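Local coordinates for M152 protein (Murid herpesvirus 1, PDB 4G59), which is an MHC class I-like viral glycoprotein, probably an immune evasin that keeps host NKG2D ligands and MHC class I molecules from the surface of infected cells, at residues 26-31 / 92-97; 96-101 / 111-116. All coordinates share one frame; numbering follows the deposited sequence.

How the contacts relate
Of the strands of the eight-stranded sheet, 22-31 comes first and carries residues 26-31. The chain then runs through strands 34-40, 48-50 and 56-57 and along helix 68-89 before residues 92-97 return beside strand 22-31, so contact 1 closes a loop of 60 residues. Contact 2 follows directly: strand 95-103 turns back as strand 106-114, and only nine residues separate its two segments. The loops succeed one another, sharing Val96 and Phe97, and place strand 95-103 between 22-31 and 106-114 in the eight-stranded antiparallel sheet of the MHC-like platform. A salt bridge from Arg93 NH2 to Asp115 OD2, 3.1 Å long, adds a side-chain tie between the two contacts.

Contact 1 of 2, residues 26-31 / 92-97; sequences ISYREG and GRPVVF
Ser27 and Arg29 pair with Phe97 and Val95 as strands 26-31 and 95-97 run antiparallel, their axes 4.7 Å apart at the closest and 166° between their directions. Ser27 N gives a hydrogen bond of 2.9 Å to Phe97 O and Ser27 O takes one of 2.7 Å from Phe97 N; Arg29 and Val95 exchange a second pair, whose bond from Val95 N to Arg29 O is the longest of the four at 3.2 Å. Tyr28 and Val96 form the non-hydrogen-bonded pair between them. The two methyls of Val96 divide the work on their face of the sheet: CG1 meets Ile26 CG2 at 3.6 Å, while CG2 lies against Tyr28 CD1 at 3.5 Å. With CG anti to the backbone N (chi1 171°), the Tyr28 ring runs beside Pro94, whose CB is 3.7 Å from Tyr28 CE1, and Val95 O sits at the ring edge. The extended Arg29 chain brings its guanidinium under Gly31 O, which lies over its centre, 3.4 Å above the plane. At the guanidinium edge a water accepts from Arg29 NH1 and donates to Arg29 O and Arg93 O, bridging the strand to the loop before Val95. Glu30 and Gly31 form a classic beta bulge facing the start of strand 34-40. Ser27, Arg29 and Val95 pack on helix 68-89, while Ser27 OG is hydrogen-bonded to His37 of strand 34-40; from the other face Tyr28 packs on an aromatic side chain of the partner protein's chain, and strands 34-40 and 106-114 flank the pair.

Contact 2 of 2, residues 96-101 / 111-116; sequences VFEYRC and LQMMDG
The Phe97 ring carries Gln112 CG over one face, a CH-pi contact 3.9 Å from CG to the ring centroid and 28° off the ring normal. This is the hairpin of strands 95-103 and 106-114 in the floor of the MHC-like platform. The Gln112 amide continues the same layer, its plane 16° from that of the ring: with CG anti to the backbone N (chi1 -172°) and the chain extended, the side chain runs alongside Phe97. Phe80 of helix 68-89 meets the same ring edge-to-face. Two hydrogen-bonded pairs flank this non-hydrogen-bonded one. Val96 and Met113 exchange bonds, with Val96 N 2.8 Å from Met113 O, and Glu98 and Leu111 do likewise, Leu111 N lying 2.7 Å from Glu98 O. Further toward the turn, the Cys101-Cys108 disulfide crosslinks the hairpin. Past its other end Asp115 forms a salt bridge with a basic side chain of the partner protein's chain. On the face away from the helix, Glu98 lies beside Leu111, their CB atoms 3.9 Å apart, and the bent Met113 chain crosses toward the carboxylate, bringing Met113 CE to 3.6 Å from Glu98 OE1.

Contact 1 of 2, residues 26-31 / 92-97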
loop_
_atom_site.group_PDB
_atom_site.type_symbol
_atom_site.label_atom_id
_atom_site.label_comp_id
_atom_site.label_asym_id
_atom_site.label_seq_id
_atom_site.Cartn_x
_atom_site.Cartn_y
_atom_site.Cartn_z
ATOM N N ILE B 26 0.665 -13.055 5.788
ATOM C CA ILE B 26 0.682 -11.741 6.431
ATOM C C ILE B 26 -0.645 -11.394 7.091
ATOM O O ILE B 26 -1.715 -11.576 6.492
ATOM C CB ILE B 26 1.109 -10.615 5.476
ATOM C CG1 ILE B 26 2.584 -10.778 5.100
ATOM C CG2 ILE B 26 0.968 -9.264 6.134
ATOM C CD1 ILE B 26 2.988 -9.972 3.896
ATOM N N SER B 27 -0.573 -10.916 8.334
ATOM C CA SER B 27 -1.765 -10.496 9.051
ATOM C C SER B 27 -1.584 -9.102 9.629
ATOM O O SER B 27 -0.654 -8.829 10.422
ATOM C CB SER B 27 -2.153 -11.505 10.125
ATOM O OG SER B 27 -2.801 -12.607 9.539
ATOM N N TYR B 28 -2.490 -8.232 9.209
ATOM C CA TYR B 28 -2.472 -6.833 9.579
ATOM C C TYR B 28 -3.750 -6.520 10.315
ATOM O O TYR B 28 -4.854 -6.560 9.722
ATOM C CB TYR B 28 -2.417 -5.981 8.305
ATOM C CG TYR B 28 -2.615 -4.489 8.522
ATOM C CD1 TYR B 28 -2.003 -3.827 9.577
ATOM C CD2 TYR B 28 -3.382 -3.733 7.637
ATOM C CE1 TYR B 28 -2.170 -2.472 9.766
ATOM C CE2 TYR B 28 -3.544 -2.362 7.822
ATOM C CZ TYR B 28 -2.937 -1.745 8.887
ATOM O OH TYR B 28 -3.104 -0.384 9.077
ATOM N N ARG B 29 -3.614 -6.202 11.597
ATOM C CA ARG B 29 -4.756 -5.745 12.370
ATOM C C ARG B 29 -4.840 -4.236 12.301
ATOM O O ARG B 29 -3.965 -3.525 12.797
ATOM C CB ARG B 29 -4.675 -6.187 13.823
ATOM C CG ARG B 29 -5.933 -5.828 14.584
ATOM C CD ARG B 29 -5.843 -6.202 16.040
ATOM N NE ARG B 29 -7.173 -6.180 16.635
ATOM C CZ ARG B 29 -7.728 -5.097 17.169
ATOM N NH1 ARG B 29 -7.066 -3.938 17.201
ATOM N NH2 ARG B 29 -8.950 -5.180 17.673
ATOM N N GLU B 30 -5.916 -3.770 11.692
ATOM C CA GLU B 30 -6.137 -2.361 11.420
ATOM C C GLU B 30 -7.001 -1.745 12.520
ATOM O O GLU B 30 -6.756 -0.620 12.984
ATOM C CB GLU B 30 -6.859 -2.269 10.084
ATOM C CG GLU B 30 -7.088 -0.896 9.571
ATOM C CD GLU B 30 -7.898 -0.926 8.308
ATOM O OE1 GLU B 30 -8.799 -1.790 8.215
ATOM O OE2 GLU B 30 -7.635 -0.094 7.413
ATOM N N GLY B 31 -8.031 -2.487 12.914
ATOM C CA GLY B 31 -8.895 -2.086 14.004
ATOM C C GLY B 31 -9.662 -3.270 14.564
ATOM O O GLY B 31 -9.340 -4.413 14.259
ATOM N N GLY B 92 -5.831 0.157 20.480
ATOM C CA GLY B 92 -5.849 -0.663 19.279
ATOM C C GLY B 92 -5.024 -0.051 18.165
ATOM O O GLY B 92 -5.543 0.242 17.074
ATOM N N ARG B 93 -3.739 0.167 18.430
ATOM C CA ARG B 93 -2.875 0.660 17.379
ATOM C C ARG B 93 -2.685 -0.481 16.365
ATOM O O ARG B 93 -2.762 -1.674 16.729
ATOM C CB ARG B 93 -1.547 1.147 17.951
ATOM C CG ARG B 93 -0.706 0.042 18.544
ATOM C CD ARG B 93 0.475 0.620 19.303
ATOM N NE ARG B 93 1.440 1.218 18.397
ATOM C CZ ARG B 93 2.283 2.178 18.734
ATOM N NH1 ARG B 93 2.282 2.652 19.962
ATOM N NH2 ARG B 93 3.131 2.668 17.842
ATOM N N PRO B 94 -2.468 -0.124 15.089
ATOM C CA PRO B 94 -2.322 -1.164 14.066
ATOM C C PRO B 94 -0.998 -1.909 14.237
ATOM O O PRO B 94 -0.017 -1.331 14.721
ATOM C CB PRO B 94 -2.351 -0.371 12.749
ATOM C CG PRO B 94 -1.857 1.029 13.129
ATOM C CD PRO B 94 -2.366 1.245 14.534
ATOM N N VAL B 95 -0.988 -3.186 13.865
ATOM C CA VAL B 95 0.204 -4.022 13.974
ATOM C C VAL B 95 0.196 -5.039 12.840
ATOM O O VAL B 95 -0.884 -5.419 12.354
ATOM C CB VAL B 95 0.262 -4.766 15.348
ATOM C CG1 VAL B 95 -0.977 -5.591 15.578
ATOM C CG2 VAL B 95 1.479 -5.653 15.437
ATOM N N VAL B 96 1.377 -5.473 12.393
ATOM C CA VAL B 96 1.438 -6.544 11.383
ATOM C C VAL B 96 2.277 -7.719 11.868
ATOM O O VAL B 96 3.347 -7.528 12.454
ATOM C CB VAL B 96 2.019 -6.052 10.007
ATOM C CG1 VAL B 96 1.928 -7.157 8.935
ATOM C CG2 VAL B 96 1.321 -4.806 9.530
ATOM N N PHE B 97 1.806 -8.931 11.594
ATOM C CA PHE B 97 2.648 -10.122 11.749
ATOM C C PHE B 97 2.889 -10.809 10.416
ATOM O O PHE B 97 1.951 -11.076 9.655
ATOM C CB PHE B 97 2.034 -11.107 12.753
ATOM C CG PHE B 97 2.279 -10.717 14.177
ATOM C CD1 PHE B 97 3.423 -11.167 14.847
ATOM C CD2 PHE B 97 1.403 -9.866 14.846
ATOM C CE1 PHE B 97 3.678 -10.801 16.158
ATOM C CE2 PHE B 97 1.670 -9.495 16.173
ATOM C CZ PHE B 97 2.811 -9.972 16.822
HETATM O O HOH W 1 -4.288 -3.436 15.919
#

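Contact 2 of 2, residues 96-101 / 111-116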
loop_
_atom_site.group_PDB
_atom_site.type_symbol
_atom_site.label_atom_id
_atom_site.label_comp_id
_atom_site.label_asym_id
_atom_site.label_seq_id
_atom_site.Cartn_x
_atom_site.Cartn_y
_atom_site.Cartn_z
ATOM N N VAL B 96 1.377 -5.473 12.393
ATOM C CA VAL B 96 1.438 -6.544 11.383
ATOM C C VAL B 96 2.277 -7.719 11.868
ATOM O O VAL B 96 3.347 -7.528 12.454
ATOM C CB VAL B 96 2.019 -6.052 10.007
ATOM C CG1 VAL B 96 1.928 -7.157 8.935
ATOM C CG2 VAL B 96 1.321 -4.806 9.530
ATOM N N PHE B 97 1.806 -8.931 11.594
ATOM C CA PHE B 97 2.648 -10.122 11.749
ATOM C C PHE B 97 2.889 -10.809 10.416
ATOM O O PHE B 97 1.951 -11.076 9.655
ATOM C CB PHE B 97 2.034 -11.107 12.753
ATOM C CG PHE B 97 2.279 -10.717 14.177
ATOM C CD1 PHE B 97 3.423 -11.167 14.847
ATOM C CD2 PHE B 97 1.403 -9.866 14.846
ATOM C CE1 PHE B 97 3.678 -10.801 16.158
ATOM C CE2 PHE B 97 1.670 -9.495 16.173
ATOM C CZ PHE B 97 2.811 -9.972 16.822
ATOM N N GLU B 98 4.153 -11.111 10.152
ATOM C CA GLU B 98 4.552 -11.729 8.897
ATOM C C GLU B 98 5.216 -13.080 9.164
ATOM O O GLU B 98 6.264 -13.140 9.826
ATOM C CB GLU B 98 5.534 -10.805 8.211
ATOM C CG GLU B 98 5.864 -11.159 6.804
ATOM C CD GLU B 98 6.389 -9.960 6.056
ATOM O OE1 GLU B 98 5.767 -8.874 6.170
ATOM O OE2 GLU B 98 7.429 -10.111 5.378
ATOM N N TYR B 99 4.609 -14.161 8.671
ATOM C CA TYR B 99 5.200 -15.491 8.783
ATOM C C TYR B 99 5.788 -15.936 7.446
ATOM O O TYR B 99 5.049 -16.234 6.509
ATOM C CB TYR B 99 4.149 -16.507 9.231
ATOM C CG TYR B 99 3.512 -16.207 10.571
ATOM C CD1 TYR B 99 3.965 -16.820 11.739
ATOM C CD2 TYR B 99 2.458 -15.314 10.667
ATOM C CE1 TYR B 99 3.365 -16.544 12.969
ATOM C CE2 TYR B 99 1.863 -15.039 11.865
ATOM C CZ TYR B 99 2.309 -15.652 13.019
ATOM O OH TYR B 99 1.684 -15.356 14.206
ATOM N N ARG B 100 7.112 -15.973 7.341
ATOM C CA ARG B 100 7.723 -16.438 6.106
ATOM C C ARG B 100 8.111 -17.901 6.290
ATOM O O ARG B 100 9.058 -18.203 7.028
ATOM C CB ARG B 100 8.931 -15.589 5.741
ATOM C CG ARG B 100 9.449 -15.860 4.347
ATOM C CD ARG B 100 10.344 -14.732 3.848
ATOM N NE ARG B 100 11.269 -15.183 2.811
ATOM C CZ ARG B 100 12.401 -15.825 3.076
ATOM N NH1 ARG B 100 12.731 -16.089 4.336
ATOM N NH2 ARG B 100 13.200 -16.208 2.092
ATOM N N CYS B 101 7.374 -18.810 5.644
ATOM C CA CYS B 101 7.547 -20.246 5.919
ATOM C C CYS B 101 8.038 -21.061 4.729
ATOM O O CYS B 101 7.487 -20.956 3.633
ATOM C CB CYS B 101 6.241 -20.876 6.416
ATOM S SG CYS B 101 5.555 -20.187 7.931
ATOM N N LEU B 111 8.035 -11.999 11.525
ATOM C CA LEU B 111 8.328 -10.579 11.692
ATOM C C LEU B 111 7.126 -9.848 12.278
ATOM O O LEU B 111 5.981 -10.177 11.963
ATOM C CB LEU B 111 8.702 -9.949 10.355
ATOM C CG LEU B 111 9.952 -10.462 9.667
ATOM C CD1 LEU B 111 10.042 -9.873 8.263
ATOM C CD2 LEU B 111 11.148 -10.063 10.470
ATOM N N GLN B 112 7.399 -8.846 13.107
ATOM C CA GLN B 112 6.361 -8.017 13.720
ATOM C C GLN B 112 6.678 -6.578 13.350
ATOM O O GLN B 112 7.810 -6.124 13.567
ATOM C CB GLN B 112 6.382 -8.171 15.250
ATOM C CG GLN B 112 5.221 -7.500 16.006
ATOM C CD GLN B 112 5.414 -7.519 17.534
ATOM O OE1 GLN B 112 6.320 -8.180 18.056
ATOM N NE2 GLN B 112 4.570 -6.783 18.245
ATOM N N MET B 113 5.701 -5.867 12.782
ATOM C CA MET B 113 5.904 -4.461 12.450
ATOM C C MET B 113 4.835 -3.542 13.028
ATOM O O MET B 113 3.643 -3.885 13.050
ATOM C CB MET B 113 6.007 -4.247 10.936
ATOM C CG MET B 113 7.162 -4.953 10.278
ATOM S SD MET B 113 6.691 -6.583 9.662
ATOM C CE MET B 113 7.761 -6.664 8.211
ATOM N N MET B 114 5.274 -2.375 13.485
ATOM C CA MET B 114 4.351 -1.312 13.872
ATOM C C MET B 114 4.731 -0.012 13.196
ATOM O O MET B 114 5.888 0.410 13.278
ATOM C CB MET B 114 4.330 -1.100 15.394
ATOM C CG MET B 114 3.454 -2.100 16.143
ATOM S SD MET B 114 3.092 -1.700 17.879
ATOM C CE MET B 114 2.306 -3.263 18.247
ATOM N N ASP B 115 3.766 0.618 12.527
ATOM C CA ASP B 115 3.990 1.945 11.944
ATOM C C ASP B 115 5.205 2.043 11.011
ATOM O O ASP B 115 5.987 3.001 11.094
ATOM C CB ASP B 115 4.063 3.007 13.057
ATOM C CG ASP B 115 2.773 3.091 13.859
ATOM O OD1 ASP B 115 1.749 2.574 13.385
ATOM O OD2 ASP B 115 2.765 3.686 14.951
ATOM N N GLY B 116 5.362 1.054 10.134
ATOM C CA GLY B 116 6.482 1.030 9.210
ATOM C C GLY B 116 7.788 0.507 9.801
ATOM O O GLY B 116 8.757 0.312 9.073
#